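Local coordinates for protein vanadium-dependent haloperoxidase (PDB 4CIT) that is a bacterial vanadium-dependent iodoperoxidase that binds vanadate and probably uses hydrogen peroxide to oxidise iodide, at residues T37-D42 and A299-N304. Numbering follows the deposited sequence.
Sequences TPEELD and AARKTN
R301 lays one face of its guanidinium against the ring of P38, and P38 CB sits over that face near the NH2 side, 3.3 Å from R301 NH2. At the edge of the same group, R301 NH1 donates to D42 OD2 at 2.8 Å. The oxygen is met on its syn side; the bond is bent, 137° at the hydrogen, and OD2 lies somewhat out of the guanidinium plane. D42 is buried; its other oxygen, OD1, is hydrogen-bonded to the hydroxyl of Y314, so both carboxylate oxygens have a partner. E39 adds charge more loosely: E39 OE2 stands 3.6 Å from R301 NE, well off the guanidinium plane, with no N-H aimed at it. E39 OE2 lies slightly nearer R301 CD, at 3.5 Å. The arginine chain bends at chi2 (-70°) and again at chi3, and this brings the guanidinium to D42 and P38. This three-residue salt-bridge network ties the N-terminal end of helix 38-55 to the last turn of helix 288-302, within the largely helical body of this haloperoxidase. Helix 307-335 touches both segments: T310 OG1 is hydrogen-bonded to R301 NH2, and the T310 side chain touches P38. With an alanine here in place of R301, the buried D42 carboxylate would probably lose its countercharge and P38 the guanidinium that packs on it. Just beyond, helix 288-302 ends in a Schellman motif, N304 taking positive phi, while T303 OG1 bonds back to A299 O at 2.7 Å.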
loop_
_atom_site.group_PDB
_atom_site.type_symbol
_atom_site.label_atom_id
_atom_site.label_comp_id
_atom_site.label_asym_id
_atom_site.label_seq_id
_atom_site.Cartn_x
_atom_site.Cartn_y
_atom_site.Cartn_z
ATOM N N THR A 37 6.017 -3.524 22.532
ATOM C CA THR A 37 6.022 -2.127 22.102
ATOM C C THR A 37 5.638 -2.036 20.596
ATOM O O THR A 37 5.590 -3.034 19.878
ATOM C CB THR A 37 7.403 -1.499 22.235
ATOM O OG1 THR A 37 8.298 -2.298 21.465
ATOM C CG2 THR A 37 7.787 -1.359 23.760
ATOM N N PRO A 38 5.357 -0.815 20.140
ATOM C CA PRO A 38 4.985 -0.690 18.717
ATOM C C PRO A 38 6.108 -1.128 17.823
ATOM O O PRO A 38 5.867 -1.609 16.682
ATOM C CB PRO A 38 4.761 0.821 18.530
ATOM C CG PRO A 38 4.762 1.439 19.908
ATOM C CD PRO A 38 5.176 0.431 20.919
ATOM N N GLU A 39 7.338 -1.063 18.325
ATOM C CA GLU A 39 8.461 -1.523 17.465
ATOM C C GLU A 39 8.418 -3.037 17.111
ATOM O O GLU A 39 9.004 -3.432 16.109
ATOM C CB GLU A 39 9.791 -1.059 18.022
ATOM C CG GLU A 39 9.926 0.502 18.011
ATOM C CD GLU A 39 9.356 1.311 19.196
ATOM O OE1 GLU A 39 8.578 0.856 20.116
ATOM O OE2 GLU A 39 9.716 2.499 19.223
ATOM N N GLU A 40 7.713 -3.869 17.910
ATOM C CA GLU A 40 7.584 -5.228 17.581
ATOM C C GLU A 40 6.573 -5.433 16.433
ATOM O O GLU A 40 6.719 -6.333 15.602
ATOM C CB GLU A 40 7.226 -6.055 18.835
ATOM C CG GLU A 40 8.531 -6.194 19.625
ATOM C CD GLU A 40 8.379 -6.428 21.079
ATOM O OE1 GLU A 40 7.253 -6.234 21.592
ATOM O OE2 GLU A 40 9.407 -6.781 21.714
ATOM N N LEU A 41 5.539 -4.593 16.391
ATOM C CA LEU A 41 4.665 -4.593 15.234
ATOM C C LEU A 41 5.479 -4.174 13.997
ATOM O O LEU A 41 5.383 -4.802 12.897
ATOM C CB LEU A 41 3.525 -3.659 15.517
ATOM C CG LEU A 41 2.491 -3.408 14.418
ATOM C CD1 LEU A 41 1.818 -4.665 13.982
ATOM C CD2 LEU A 41 1.448 -2.377 14.897
ATOM N N ASP A 42 6.278 -3.109 14.164
ATOM C CA ASP A 42 7.109 -2.672 13.065
ATOM C C ASP A 42 8.051 -3.779 12.549
ATOM O O ASP A 42 8.328 -3.833 11.343
ATOM C CB ASP A 42 7.971 -1.427 13.444
ATOM C CG ASP A 42 7.149 -0.152 13.656
ATOM O OD1 ASP A 42 5.991 -0.080 13.101
ATOM O OD2 ASP A 42 7.693 0.791 14.323
ATOM N N ALA A 299 5.905 8.496 11.026
ATOM C CA ALA A 299 5.008 9.422 11.701
ATOM C C ALA A 299 4.630 8.884 13.076
ATOM O O ALA A 299 4.578 9.617 14.050
ATOM C CB ALA A 299 3.745 9.649 10.893
ATOM N N ALA A 300 4.305 7.613 13.150
ATOM C CA ALA A 300 3.989 7.041 14.420
ATOM C C ALA A 300 5.166 7.056 15.402
ATOM O O ALA A 300 4.963 7.285 16.586
ATOM C CB ALA A 300 3.491 5.634 14.274
ATOM N N ARG A 301 6.396 6.780 14.936
ATOM C CA ARG A 301 7.561 6.791 15.814
ATOM C C ARG A 301 7.883 8.231 16.235
ATOM O O ARG A 301 8.142 8.512 17.450
ATOM C CB ARG A 301 8.754 6.110 15.163
ATOM C CG ARG A 301 8.551 4.629 14.895
ATOM C CD ARG A 301 8.512 3.728 16.163
ATOM N NE ARG A 301 7.299 3.957 16.932
ATOM C CZ ARG A 301 6.088 3.530 16.514
ATOM N NH1 ARG A 301 5.925 2.742 15.352
ATOM N NH2 ARG A 301 5.064 3.861 17.244
ATOM N N LYS A 302 7.787 9.181 15.289
ATOM C CA LYS A 302 8.117 10.634 15.523
ATOM C C LYS A 302 7.184 11.286 16.576
ATOM O O LYS A 302 7.612 12.156 17.304
ATOM C CB LYS A 302 8.062 11.443 14.211
ATOM C CG LYS A 302 8.531 12.890 14.307
ATOM C CD LYS A 302 8.613 13.596 12.923
ATOM C CE LYS A 302 8.944 15.088 13.066
ATOM N NZ LYS A 302 7.740 16.013 12.961
ATOM N N THR A 303 5.980 10.760 16.709
ATOM C CA THR A 303 4.963 11.195 17.641
ATOM C C THR A 303 4.937 10.385 18.943
ATOM O O THR A 303 4.067 10.610 19.773
ATOM C CB THR A 303 3.597 11.224 16.972
ATOM O OG1 THR A 303 3.252 9.928 16.418
ATOM C CG2 THR A 303 3.496 12.296 15.938
ATOM N N ASN A 304 5.845 9.429 19.062
ATOM C CA ASN A 304 5.880 8.489 20.208
ATOM C C ASN A 304 4.565 7.850 20.416
ATOM O O ASN A 304 4.105 7.715 21.555
ATOM C CB ASN A 304 6.289 9.249 21.488
ATOM C CG ASN A 304 7.671 9.832 21.359
ATOM O OD1 ASN A 304 7.890 11.042 21.569
ATOM N ND2 ASN A 304 8.610 9.002 20.940
#